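Local coordinates for avirulence protein AVRPPH3 (Pseudomonas syringae pv. phaseolicola, PDB 1UKF) that acts as a secreted, self-cleaving cysteine protease of papain-like fold that is essential in infection of bean and Arabidopsis cells and interacts with the plant protein PBS1, at residues 5-10 and 150-155; 20-25 and 131-136; 120-125 and 181-186; 145-150 and 165-170. All coordinates share one frame; numbering follows the deposited sequence.

From the N terminus, the chain lays down edge strand 6-9 and enters helix 18-27, then runs through three helices, strand 88-97, helix 102-113, strands 119-126, 130-139, 142-147 and 151-156, helix 160-173 and strand 178-187. Contact 1 closes the loop from 5-10 to 150-155, and contact 2, tying helix 18-27 to strand 130-139, nests inside it. Contact 3 joins strands 119-126 and 178-187 and crosses both contacts 1 and 2. Contact 4 packs helix 160-173 on the end of strand 142-147; it nests within contact 3, crosses contact 1, shares L150 with it, and follows contact 2 in series. All four meet on one antiparallel sheet, where H132 of contact 2 is hydrogen-bonded to D147 of contact 4.

Contact 1: 5-10 and 150-155; sequences FSVASR and LGEFQS
V7 and A8 both face E152 across an antiparallel pairing, a classic beta bulge that shifts the register by one between S6 opposite F153 and A8 opposite E152. The pairing puts strand 6-9 on the outer edge of the seven-stranded sheet of this papain-like protease. At the bulge, E152 O takes two backbone bonds from the same face of its plane, from V7 N (3.0 Å, nearly straight at 172°) and from A8 N (3.2 Å). E152 N returns a bond to A8 O, while Q154 N to F5 O and R10 N to L150 O continue the pairing toward either end.

Q154 crosses V7 at about a right angle. Its CB lies 3.7 Å from V7 CG1, CG and CD pass both valine methyls, and NE2 ends 3.7 Å from V7 CG2. With CG beside the backbone N (chi1 -75°) and an extended chain beyond, the amide reaches back along its own strand, where NE2 donates to E152 OE2 at 2.9 Å, in the plane of the Q154 amide, meeting OE2 on its anti side. OE1 is held by Q142. E152 is itself fixed by R37 and W25, and R10 by D42 and D39, around helix 34-41. The F5 ring turns its edge to Q154 O, and its CD2 meets S155 CB at 3.6 Å. Water 1 lies over one face of the F153 ring, toward its rim, 3.5 Å above its plane, and bridges S6 OG to E152 O, to which it donates at 3.0 Å.

Contact 2: 20-25 and 131-136; sequences GLSTEW and GHAIAC
S22 and A135 bring helix 20-25 down on strand 131-136, their CB atoms 3.9 Å apart. The methyl of A135 meets two parts of the helix, S22 O at 3.6 Å and W25 CE3 at 3.8 Å. One turn along, the six-membered ring of W25 extends past A135 to the backbone of C136, with CZ3 3.7 Å from C136 CA and C136 C at the ring edge. The small side chains of A133 and A135 face the helix, consistent with the close approach of the segment axes, 7.1 Å apart and 6° from parallel.

S22 OG touches the strand at A133 O (3.2 Å) and I134 CA, but its hydrogen bond goes back to C18 O one turn earlier in the helix. Because OG lies beside the backbone N (chi1 -69°), the hydroxyl can meet that carbonyl and still lean on the strand. The interface is thus van der Waals packing, with the buried hydroxyl satisfied within the helix.

W25 is positioned from further out. Its CG is anti to the backbone N (chi1 -179°), which carries the indole across to the strand at A135 and C136; NE1 is hydrogen-bonded to E152 OE1, and the ring system stacks on F146.

The contact lies close to the active site, since C18 begins this helix and H132 belongs to the strand, its NE2 hydrogen-bonded to D147. Strand 130-139 is flanked in the sheet by 119-126 and 142-147, while helix 34-41 packs against W25 and helix 46-67 against L21 and T23.

Contact 3: 120-125 and 181-186; sequences HLLSLR and VNEFRV
H120 opposite R185 and L121 opposite F184 start a regular antiparallel pairing of strands 119-126 and 178-187, inner members of the papain-like sheet; the segment axes are 4.7 Å apart. Backbone bonds come in two reciprocal pairs. L121 N gives to F184 O and F184 N to L121 O, the latter nearly along the C=O axis; S123 N gives to N182 O and N182 N to S123 O, both 2.9 Å and in the carbonyl plane. Three CA-H...O contacts fill the gaps, H120 CA to F184 O at 3.2 Å being one.

L122, L124 and V181 give one face its apolar part: L124 and V181 lie side by side pointing the same way, CD2 to CG2 at 3.8 Å, while L122 CD2 rests on E183 CA at 3.7 Å. V113 of helix 102-113 covers H120 and L122. On the other face L121 CB meets F184 CB, and the F184 ring stands edge-to-face with F75 of helix 73-84. F184 CG sits beside its own backbone N (chi1 -62°), which lays the ring edge along the partner strand, in plane with L121 O, 3.3 Å from CD1.

Of the polar side chains, N182 and S123 lie on the face of L121 and F184, where N182 OD1 is hydrogen-bonded to T95 OG1 on strand 88-97. H120, E183 and R185 share the face of L122, L124 and V181. There the H120 imidazole lies across the aliphatic base of R185, CE1 reaching CB at 3.3 Å, its plane turned 37° from the guanidinium.

Contact 4: 145-150 and 165-170; sequences LFDPNL and KGLIDH
D147, whose carboxylate rests against L167, has its OD1 gripped by two donors: the backbone N of N149 at 2.9 Å, in an Asx turn, and H132 NE2, its partner in the Cys-His-Asp triad. The N149 bond comes in 36° above the carboxylate plane. OD2 is hydrogen-bonded to Y171 OH, just past the helix segment, and also lies 3.6 Å from L167 CD1. The carboxylate is thus held from both oxygens, and the leucine shields part of it with hydrocarbon. With CG anti to the backbone N (chi1 -179°), D147 carries its carboxylate toward the helix.

L167 is the hub of the packing. Its CD2 meets L145 CD2 tip to tip at 4.1 Å, and its CD1 lies 3.6 Å from L150 CD1, the two side chains sliding past each other in opposite directions. L150 also covers H170: its CD1 stands over one face of the imidazole, 4.2 Å from the centroid and 27° off the normal, a CH-pi contact, while CD2 reaches NE2 at 3.7 Å.

Helix 160-173 therefore lies against the end of strand 142-147 and the turn that follows it, with L167 also touching I134 of strand 130-139. F146 points away from this helix, stacking on W25 of helix 18-27, and P148 touches C18, L21 and S22 of that helix, so the strand end and its turn lie between helices 160-173 and 18-27.

Contact 1: 5-10 and 150-155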
loop_
_atom_site.group_PDB
_atom_site.type_symbol
_atom_site.label_atom_id
_atom_site.label_comp_id
_atom_site.label_asym_id
_atom_site.label_seq_id
_atom_site.Cartn_x
_atom_site.Cartn_y
_atom_site.Cartn_z
ATOM N N PHE A 5 0.992 -9.685 13.701
ATOM C CA PHE A 5 1.377 -8.298 13.442
ATOM C C PHE A 5 0.174 -7.363 13.370
ATOM O O PHE A 5 0.332 -6.148 13.277
ATOM C CB PHE A 5 2.164 -8.188 12.131
ATOM C CG PHE A 5 3.470 -8.923 12.142
ATOM C CD1 PHE A 5 3.604 -10.138 11.488
ATOM C CD2 PHE A 5 4.569 -8.398 12.815
ATOM C CE1 PHE A 5 4.817 -10.825 11.499
ATOM C CE2 PHE A 5 5.786 -9.075 12.837
ATOM C CZ PHE A 5 5.910 -10.292 12.177
ATOM N N SER A 6 -1.025 -7.926 13.423
ATOM C CA SER A 6 -2.238 -7.121 13.346
ATOM C C SER A 6 -2.441 -6.203 14.545
ATOM O O SER A 6 -2.340 -6.639 15.694
ATOM C CB SER A 6 -3.463 -8.028 13.209
ATOM O OG SER A 6 -4.652 -7.260 13.221
ATOM N N VAL A 7 -2.722 -4.931 14.283
ATOM C CA VAL A 7 -2.986 -3.986 15.363
ATOM C C VAL A 7 -4.413 -3.445 15.269
ATOM O O VAL A 7 -4.979 -2.984 16.261
ATOM C CB VAL A 7 -1.976 -2.806 15.382
ATOM C CG1 VAL A 7 -0.614 -3.305 15.821
ATOM C CG2 VAL A 7 -1.889 -2.146 14.019
ATOM N N ALA A 8 -4.993 -3.505 14.075
ATOM C CA ALA A 8 -6.366 -3.053 13.863
ATOM C C ALA A 8 -6.926 -3.716 12.612
ATOM O O ALA A 8 -6.738 -3.230 11.494
ATOM C CB ALA A 8 -6.415 -1.533 13.727
ATOM N N SER A 9 -7.609 -4.837 12.809
ATOM C CA SER A 9 -8.203 -5.588 11.713
ATOM C C SER A 9 -9.458 -4.886 11.207
ATOM O O SER A 9 -10.329 -4.506 11.994
ATOM C CB SER A 9 -8.554 -6.998 12.185
ATOM O OG SER A 9 -9.157 -7.745 11.146
ATOM N N ARG A 10 -9.550 -4.709 9.893
ATOM C CA ARG A 10 -10.707 -4.055 9.300
ATOM C C ARG A 10 -10.657 -4.145 7.782
ATOM O O ARG A 10 -9.713 -3.662 7.157
ATOM C CB ARG A 10 -10.756 -2.578 9.707
ATOM C CG ARG A 10 -12.161 -1.963 9.685
ATOM C CD ARG A 10 -12.992 -2.469 10.868
ATOM N NE ARG A 10 -12.341 -2.128 12.131
ATOM C CZ ARG A 10 -12.424 -0.940 12.721
ATOM N NH1 ARG A 10 -13.147 0.029 12.174
ATOM N NH2 ARG A 10 -11.756 -0.708 13.842
ATOM N N LEU A 150 -7.457 -5.818 4.668
ATOM C CA LEU A 150 -7.233 -6.429 5.976
ATOM C C LEU A 150 -7.177 -5.531 7.201
ATOM O O LEU A 150 -7.649 -5.917 8.274
ATOM C CB LEU A 150 -5.940 -7.245 5.913
ATOM C CG LEU A 150 -5.890 -8.321 4.823
ATOM C CD1 LEU A 150 -4.458 -8.779 4.611
ATOM C CD2 LEU A 150 -6.786 -9.489 5.215
ATOM N N GLY A 151 -6.583 -4.353 7.060
ATOM C CA GLY A 151 -6.468 -3.451 8.191
ATOM C C GLY A 151 -5.031 -3.007 8.373
ATOM O O GLY A 151 -4.241 -3.031 7.421
ATOM N N GLU A 152 -4.682 -2.607 9.594
ATOM C CA GLU A 152 -3.334 -2.137 9.876
ATOM C C GLU A 152 -2.507 -3.153 10.650
ATOM O O GLU A 152 -3.007 -3.832 11.556
ATOM C CB GLU A 152 -3.375 -0.811 10.648
ATOM C CG GLU A 152 -2.001 -0.135 10.749
ATOM C CD GLU A 152 -2.040 1.242 11.393
ATOM O OE1 GLU A 152 -2.935 2.045 11.050
ATOM O OE2 GLU A 152 -1.156 1.522 12.234
ATOM N N PHE A 153 -1.239 -3.249 10.269
ATOM C CA PHE A 153 -0.283 -4.153 10.893
ATOM C C PHE A 153 0.916 -3.327 11.323
ATOM O O PHE A 153 1.188 -2.266 10.756
ATOM C CB PHE A 153 0.176 -5.223 9.899
ATOM C CG PHE A 153 -0.942 -6.048 9.335
ATOM C CD1 PHE A 153 -1.722 -5.567 8.287
ATOM C CD2 PHE A 153 -1.237 -7.293 9.875
ATOM C CE1 PHE A 153 -2.786 -6.317 7.785
ATOM C CE2 PHE A 153 -2.295 -8.051 9.385
ATOM C CZ PHE A 153 -3.073 -7.562 8.337
ATOM N N GLN A 154 1.632 -3.817 12.325
ATOM C CA GLN A 154 2.812 -3.125 12.815
ATOM C C GLN A 154 3.871 -4.119 13.247
ATOM O O GLN A 154 3.560 -5.217 13.718
ATOM C CB GLN A 154 2.452 -2.212 13.990
ATOM C CG GLN A 154 1.736 -0.933 13.576
ATOM C CD GLN A 154 1.383 -0.056 14.759
ATOM O OE1 GLN A 154 2.048 -0.101 15.796
ATOM N NE2 GLN A 154 0.346 0.764 14.605
ATOM N N SER A 155 5.126 -3.727 13.067
ATOM C CA SER A 155 6.258 -4.559 13.448
ATOM C C SER A 155 7.443 -3.648 13.683
ATOM O O SER A 155 7.398 -2.458 13.384
ATOM C CB SER A 155 6.617 -5.538 12.325
ATOM O OG SER A 155 7.262 -4.878 11.244
HETATM O O HOH W 1 -4.913 -6.018 10.904
HETATM O O HOH W 2 -8.251 -8.435 8.814
#

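Contact 2: 20-25 and 131-136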
loop_
_atom_site.group_PDB
_atom_site.type_symbol
_atom_site.label_atom_id
_atom_site.label_comp_id
_atom_site.label_asym_id
_atom_site.label_seq_id
_atom_site.Cartn_x
_atom_site.Cartn_y
_atom_site.Cartn_z
ATOM N N GLY A 20 -6.868 4.882 -3.349
ATOM C CA GLY A 20 -7.364 6.058 -2.654
ATOM C C GLY A 20 -7.335 5.898 -1.143
ATOM O O GLY A 20 -6.913 6.810 -0.431
ATOM N N LEU A 21 -7.794 4.750 -0.647
ATOM C CA LEU A 21 -7.791 4.482 0.788
ATOM C C LEU A 21 -6.367 4.433 1.328
ATOM O O LEU A 21 -6.092 4.950 2.412
ATOM C CB LEU A 21 -8.487 3.151 1.087
ATOM C CG LEU A 21 -10.010 3.116 0.929
ATOM C CD1 LEU A 21 -10.497 1.674 1.000
ATOM C CD2 LEU A 21 -10.668 3.965 2.017
ATOM N N SER A 22 -5.464 3.807 0.579
ATOM C CA SER A 22 -4.075 3.700 1.001
ATOM C C SER A 22 -3.432 5.076 1.086
ATOM O O SER A 22 -2.652 5.349 2.003
ATOM C CB SER A 22 -3.293 2.806 0.035
ATOM O OG SER A 22 -3.731 1.466 0.148
ATOM N N THR A 23 -3.757 5.948 0.136
ATOM C CA THR A 23 -3.193 7.290 0.154
ATOM C C THR A 23 -3.780 8.091 1.317
ATOM O O THR A 23 -3.062 8.845 1.975
ATOM C CB THR A 23 -3.433 8.014 -1.184
ATOM O OG1 THR A 23 -2.827 7.256 -2.241
ATOM C CG2 THR A 23 -2.801 9.400 -1.167
ATOM N N GLU A 24 -5.073 7.919 1.589
ATOM C CA GLU A 24 -5.699 8.618 2.711
ATOM C C GLU A 24 -5.020 8.148 4.002
ATOM O O GLU A 24 -4.746 8.949 4.894
ATOM C CB GLU A 24 -7.206 8.325 2.749
ATOM C CG GLU A 24 -7.961 8.869 3.972
ATOM C CD GLU A 24 -8.014 10.387 4.046
ATOM O OE1 GLU A 24 -7.632 11.068 3.071
ATOM O OE2 GLU A 24 -8.457 10.904 5.095
ATOM N N TRP A 25 -4.730 6.853 4.097
ATOM C CA TRP A 25 -4.061 6.331 5.285
ATOM C C TRP A 25 -2.683 6.981 5.416
ATOM O O TRP A 25 -2.272 7.355 6.513
ATOM C CB TRP A 25 -3.903 4.809 5.201
ATOM C CG TRP A 25 -3.233 4.217 6.411
ATOM C CD1 TRP A 25 -3.828 3.846 7.586
ATOM C CD2 TRP A 25 -1.835 3.951 6.569
ATOM N NE1 TRP A 25 -2.886 3.363 8.462
ATOM C CE2 TRP A 25 -1.654 3.415 7.865
ATOM C CE3 TRP A 25 -0.716 4.110 5.741
ATOM C CZ2 TRP A 25 -0.398 3.036 8.351
ATOM C CZ3 TRP A 25 0.531 3.733 6.222
ATOM C CH2 TRP A 25 0.680 3.201 7.515
ATOM N N GLY A 131 -4.475 -5.708 -9.904
ATOM C CA GLY A 131 -3.625 -4.986 -8.981
ATOM C C GLY A 131 -4.312 -4.701 -7.662
ATOM O O GLY A 131 -5.537 -4.800 -7.540
ATOM N N HIS A 132 -3.503 -4.357 -6.667
ATOM C CA HIS A 132 -3.996 -4.031 -5.337
ATOM C C HIS A 132 -2.995 -3.148 -4.603
ATOM O O HIS A 132 -1.838 -3.526 -4.396
ATOM C CB HIS A 132 -4.247 -5.287 -4.516
ATOM C CG HIS A 132 -4.724 -4.997 -3.129
ATOM N ND1 HIS A 132 -5.880 -4.288 -2.880
ATOM C CD2 HIS A 132 -4.194 -5.293 -1.919
ATOM C CE1 HIS A 132 -6.041 -4.161 -1.576
ATOM N NE2 HIS A 132 -5.033 -4.761 -0.970
ATOM N N ALA A 133 -3.460 -1.983 -4.181
ATOM C CA ALA A 133 -2.608 -1.024 -3.505
ATOM C C ALA A 133 -2.680 -1.094 -1.989
ATOM O O ALA A 133 -3.750 -1.290 -1.414
ATOM C CB ALA A 133 -2.967 0.376 -3.969
ATOM N N ILE A 134 -1.520 -0.948 -1.358
ATOM C CA ILE A 134 -1.404 -0.926 0.092
ATOM C C ILE A 134 -0.424 0.202 0.405
ATOM O O ILE A 134 0.146 0.808 -0.504
ATOM C CB ILE A 134 -0.883 -2.274 0.665
ATOM C CG1 ILE A 134 0.525 -2.585 0.147
ATOM C CG2 ILE A 134 -1.855 -3.390 0.299
ATOM C CD1 ILE A 134 1.130 -3.852 0.730
ATOM N N ALA A 135 -0.228 0.505 1.681
ATOM C CA ALA A 135 0.686 1.578 2.044
ATOM C C ALA A 135 1.442 1.250 3.314
ATOM O O ALA A 135 1.045 0.383 4.089
ATOM C CB ALA A 135 -0.086 2.891 2.221
ATOM N N CYS A 136 2.546 1.945 3.528
ATOM C CA CYS A 136 3.324 1.729 4.735
ATOM C C CYS A 136 4.102 2.981 5.099
ATOM O O CYS A 136 4.380 3.832 4.251
ATOM C CB CYS A 136 4.266 0.522 4.583
ATOM S SG CYS A 136 5.471 0.614 3.244
#

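Contact 3: 120-125 and 181-186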
loop_
_atom_site.group_PDB
_atom_site.type_symbol
_atom_site.label_atom_id
_atom_site.label_comp_id
_atom_site.label_asym_id
_atom_site.label_seq_id
_atom_site.Cartn_x
_atom_site.Cartn_y
_atom_site.Cartn_z
ATOM N N HIS A 120 5.596 4.764 1.756
ATOM C CA HIS A 120 5.401 4.177 0.436
ATOM C C HIS A 120 3.969 3.814 0.134
ATOM O O HIS A 120 3.196 3.452 1.021
ATOM C CB HIS A 120 6.168 2.856 0.275
ATOM C CG HIS A 120 7.654 2.991 0.268
ATOM N ND1 HIS A 120 8.408 2.958 -0.886
ATOM C CD2 HIS A 120 8.533 3.115 1.288
ATOM C CE1 HIS A 120 9.688 3.054 -0.573
ATOM N NE2 HIS A 120 9.790 3.151 0.739
ATOM N N LEU A 121 3.636 3.915 -1.144
ATOM C CA LEU A 121 2.364 3.432 -1.649
ATOM C C LEU A 121 2.944 2.213 -2.370
ATOM O O LEU A 121 3.951 2.334 -3.076
ATOM C CB LEU A 121 1.733 4.380 -2.673
ATOM C CG LEU A 121 0.484 3.801 -3.354
ATOM C CD1 LEU A 121 -0.643 3.625 -2.344
ATOM C CD2 LEU A 121 0.048 4.735 -4.472
ATOM N N LEU A 122 2.361 1.039 -2.169
ATOM C CA LEU A 122 2.863 -0.164 -2.819
ATOM C C LEU A 122 1.758 -0.793 -3.643
ATOM O O LEU A 122 0.591 -0.754 -3.262
ATOM C CB LEU A 122 3.340 -1.186 -1.783
ATOM C CG LEU A 122 4.396 -0.770 -0.757
ATOM C CD1 LEU A 122 4.611 -1.900 0.233
ATOM C CD2 LEU A 122 5.699 -0.419 -1.456
ATOM N N SER A 123 2.118 -1.367 -4.779
ATOM C CA SER A 123 1.124 -2.024 -5.607
ATOM C C SER A 123 1.488 -3.494 -5.754
ATOM O O SER A 123 2.635 -3.835 -6.041
ATOM C CB SER A 123 1.027 -1.347 -6.981
ATOM O OG SER A 123 2.290 -1.262 -7.613
ATOM N N LEU A 124 0.513 -4.363 -5.506
ATOM C CA LEU A 124 0.709 -5.801 -5.632
ATOM C C LEU A 124 0.145 -6.193 -6.985
ATOM O O LEU A 124 -1.022 -5.931 -7.273
ATOM C CB LEU A 124 -0.033 -6.556 -4.526
ATOM C CG LEU A 124 0.291 -6.174 -3.081
ATOM C CD1 LEU A 124 -0.500 -7.058 -2.130
ATOM C CD2 LEU A 124 1.780 -6.328 -2.830
ATOM N N ARG A 125 0.981 -6.799 -7.822
ATOM C CA ARG A 125 0.556 -7.222 -9.148
ATOM C C ARG A 125 0.238 -8.708 -9.146
ATOM O O ARG A 125 1.128 -9.546 -9.286
ATOM C CB ARG A 125 1.645 -6.923 -10.163
ATOM N N VAL A 181 5.966 -6.597 -6.834
ATOM C CA VAL A 181 5.519 -5.513 -5.980
ATOM C C VAL A 181 6.167 -4.238 -6.490
ATOM O O VAL A 181 7.386 -4.184 -6.658
ATOM C CB VAL A 181 5.961 -5.726 -4.517
ATOM C CG1 VAL A 181 5.573 -4.520 -3.672
ATOM C CG2 VAL A 181 5.331 -6.990 -3.957
ATOM N N ASN A 182 5.356 -3.221 -6.760
ATOM C CA ASN A 182 5.894 -1.944 -7.211
ATOM C C ASN A 182 5.950 -1.022 -6.003
ATOM O O ASN A 182 4.996 -0.940 -5.228
ATOM C CB ASN A 182 5.009 -1.306 -8.281
ATOM C CG ASN A 182 4.814 -2.195 -9.480
ATOM O OD1 ASN A 182 5.774 -2.596 -10.139
ATOM N ND2 ASN A 182 3.563 -2.508 -9.777
ATOM N N GLU A 183 7.068 -0.328 -5.847
ATOM C CA GLU A 183 7.246 0.575 -4.724
ATOM C C GLU A 183 7.240 2.024 -5.170
ATOM O O GLU A 183 7.946 2.394 -6.107
ATOM C CB GLU A 183 8.577 0.299 -4.022
ATOM C CG GLU A 183 8.820 -1.147 -3.643
ATOM C CD GLU A 183 10.235 -1.370 -3.146
ATOM O OE1 GLU A 183 11.043 -0.420 -3.200
ATOM O OE2 GLU A 183 10.543 -2.493 -2.704
ATOM N N PHE A 184 6.435 2.838 -4.498
ATOM C CA PHE A 184 6.371 4.263 -4.778
ATOM C C PHE A 184 6.808 4.953 -3.493
ATOM O O PHE A 184 6.024 5.091 -2.550
ATOM C CB PHE A 184 4.952 4.685 -5.164
ATOM C CG PHE A 184 4.451 4.021 -6.413
ATOM C CD1 PHE A 184 3.755 2.817 -6.349
ATOM C CD2 PHE A 184 4.718 4.573 -7.662
ATOM C CE1 PHE A 184 3.333 2.172 -7.514
ATOM C CE2 PHE A 184 4.303 3.935 -8.829
ATOM C CZ PHE A 184 3.611 2.734 -8.754
ATOM N N ARG A 185 8.075 5.354 -3.454
ATOM C CA ARG A 185 8.647 6.019 -2.290
ATOM C C ARG A 185 8.251 7.486 -2.323
ATOM O O ARG A 185 8.574 8.203 -3.270
ATOM C CB ARG A 185 10.166 5.876 -2.309
ATOM C CG ARG A 185 10.864 6.437 -1.088
ATOM C CD ARG A 185 12.351 6.160 -1.175
ATOM N NE ARG A 185 13.114 6.907 -0.181
ATOM C CZ ARG A 185 14.437 6.854 -0.070
ATOM N NH1 ARG A 185 15.141 6.087 -0.892
ATOM N NH2 ARG A 185 15.057 7.572 0.856
ATOM N N VAL A 186 7.556 7.930 -1.281
ATOM C CA VAL A 186 7.079 9.304 -1.224
ATOM C C VAL A 186 7.500 10.054 0.035
ATOM O O VAL A 186 7.859 9.452 1.045
ATOM C CB VAL A 186 5.535 9.337 -1.323
ATOM C CG1 VAL A 186 5.082 8.554 -2.548
ATOM C CG2 VAL A 186 4.912 8.752 -0.060
#

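Contact 4: 145-150 and 165-170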
loop_
_atom_site.group_PDB
_atom_site.type_symbol
_atom_site.label_atom_id
_atom_site.label_comp_id
_atom_site.label_asym_id
_atom_site.label_seq_id
_atom_site.Cartn_x
_atom_site.Cartn_y
_atom_site.Cartn_z
ATOM N N LEU A 145 1.995 -0.838 8.414
ATOM C CA LEU A 145 1.551 -1.234 7.086
ATOM C C LEU A 145 0.034 -1.339 7.073
ATOM O O LEU A 145 -0.570 -1.927 7.972
ATOM C CB LEU A 145 2.185 -2.568 6.677
ATOM C CG LEU A 145 1.841 -3.055 5.264
ATOM C CD1 LEU A 145 2.993 -3.872 4.711
ATOM C CD2 LEU A 145 0.549 -3.864 5.284
ATOM N N PHE A 146 -0.580 -0.753 6.052
ATOM C CA PHE A 146 -2.029 -0.776 5.906
ATOM C C PHE A 146 -2.433 -1.424 4.592
ATOM O O PHE A 146 -1.972 -1.023 3.519
ATOM C CB PHE A 146 -2.592 0.653 5.968
ATOM C CG PHE A 146 -4.022 0.773 5.491
ATOM C CD1 PHE A 146 -5.064 0.162 6.186
ATOM C CD2 PHE A 146 -4.323 1.499 4.344
ATOM C CE1 PHE A 146 -6.381 0.278 5.742
ATOM C CE2 PHE A 146 -5.637 1.619 3.895
ATOM C CZ PHE A 146 -6.665 1.006 4.597
ATOM N N ASP A 147 -3.279 -2.443 4.685
ATOM C CA ASP A 147 -3.801 -3.123 3.506
ATOM C C ASP A 147 -5.312 -2.917 3.596
ATOM O O ASP A 147 -5.951 -3.417 4.518
ATOM C CB ASP A 147 -3.494 -4.617 3.550
ATOM C CG ASP A 147 -4.013 -5.351 2.328
ATOM O OD1 ASP A 147 -5.015 -4.894 1.738
ATOM O OD2 ASP A 147 -3.427 -6.394 1.961
ATOM N N PRO A 148 -5.899 -2.173 2.647
ATOM C CA PRO A 148 -7.344 -1.918 2.653
ATOM C C PRO A 148 -8.232 -3.157 2.834
ATOM O O PRO A 148 -9.332 -3.055 3.378
ATOM C CB PRO A 148 -7.575 -1.233 1.309
ATOM C CG PRO A 148 -6.288 -0.486 1.084
ATOM C CD PRO A 148 -5.243 -1.497 1.511
ATOM N N ASN A 149 -7.769 -4.319 2.375
ATOM C CA ASN A 149 -8.545 -5.553 2.505
ATOM C C ASN A 149 -8.485 -6.169 3.896
ATOM O O ASN A 149 -9.369 -6.944 4.264
ATOM C CB ASN A 149 -8.044 -6.642 1.544
ATOM C CG ASN A 149 -8.311 -6.335 0.088
ATOM O OD1 ASN A 149 -9.322 -5.733 -0.268
ATOM N ND2 ASN A 149 -7.408 -6.787 -0.776
ATOM N N LEU A 150 -7.457 -5.818 4.668
ATOM C CA LEU A 150 -7.233 -6.429 5.976
ATOM C C LEU A 150 -7.177 -5.531 7.201
ATOM O O LEU A 150 -7.649 -5.917 8.274
ATOM C CB LEU A 150 -5.940 -7.245 5.913
ATOM C CG LEU A 150 -5.890 -8.321 4.823
ATOM C CD1 LEU A 150 -4.458 -8.779 4.611
ATOM C CD2 LEU A 150 -6.786 -9.489 5.215
ATOM N N LYS A 165 6.411 -10.910 4.231
ATOM C CA LYS A 165 6.314 -12.273 3.719
ATOM C C LYS A 165 4.926 -12.818 4.048
ATOM O O LYS A 165 4.295 -13.479 3.224
ATOM C CB LYS A 165 7.383 -13.171 4.349
ATOM C CG LYS A 165 7.328 -14.619 3.868
ATOM C CD LYS A 165 8.396 -15.472 4.538
ATOM C CE LYS A 165 8.456 -16.870 3.933
ATOM N NZ LYS A 165 7.171 -17.612 4.082
ATOM N N GLY A 166 4.457 -12.536 5.260
ATOM C CA GLY A 166 3.145 -12.999 5.671
ATOM C C GLY A 166 2.039 -12.479 4.770
ATOM O O GLY A 166 1.098 -13.205 4.446
ATOM N N LEU A 167 2.147 -11.219 4.360
ATOM C CA LEU A 167 1.146 -10.621 3.490
ATOM C C LEU A 167 1.169 -11.301 2.123
ATOM O O LEU A 167 0.122 -11.614 1.559
ATOM C CB LEU A 167 1.410 -9.121 3.336
ATOM C CG LEU A 167 0.254 -8.331 2.723
ATOM C CD1 LEU A 167 -0.961 -8.422 3.636
ATOM C CD2 LEU A 167 0.659 -6.876 2.536
ATOM N N ILE A 168 2.365 -11.527 1.591
ATOM C CA ILE A 168 2.497 -12.185 0.300
ATOM C C ILE A 168 1.909 -13.595 0.366
ATOM O O ILE A 168 1.163 -14.004 -0.524
ATOM C CB ILE A 168 3.975 -12.284 -0.136
ATOM C CG1 ILE A 168 4.556 -10.881 -0.320
ATOM C CG2 ILE A 168 4.088 -13.082 -1.436
ATOM C CD1 ILE A 168 3.859 -10.055 -1.384
ATOM N N ASP A 169 2.243 -14.333 1.420
ATOM C CA ASP A 169 1.733 -15.693 1.569
ATOM C C ASP A 169 0.218 -15.693 1.700
ATOM O O ASP A 169 -0.455 -16.610 1.226
ATOM C CB ASP A 169 2.352 -16.380 2.788
ATOM C CG ASP A 169 3.840 -16.617 2.634
ATOM O OD1 ASP A 169 4.309 -16.764 1.486
ATOM O OD2 ASP A 169 4.536 -16.670 3.667
ATOM N N HIS A 170 -0.317 -14.663 2.348
ATOM C CA HIS A 170 -1.758 -14.540 2.528
ATOM C C HIS A 170 -2.451 -14.531 1.170
ATOM O O HIS A 170 -3.396 -15.287 0.933
ATOM C CB HIS A 170 -2.092 -13.246 3.273
ATOM C CG HIS A 170 -3.547 -12.892 3.244
ATOM N ND1 HIS A 170 -4.485 -13.530 4.025
ATOM C CD2 HIS A 170 -4.229 -11.992 2.498
ATOM C CE1 HIS A 170 -5.682 -13.038 3.762
ATOM N NE2 HIS A 170 -5.554 -12.104 2.838
#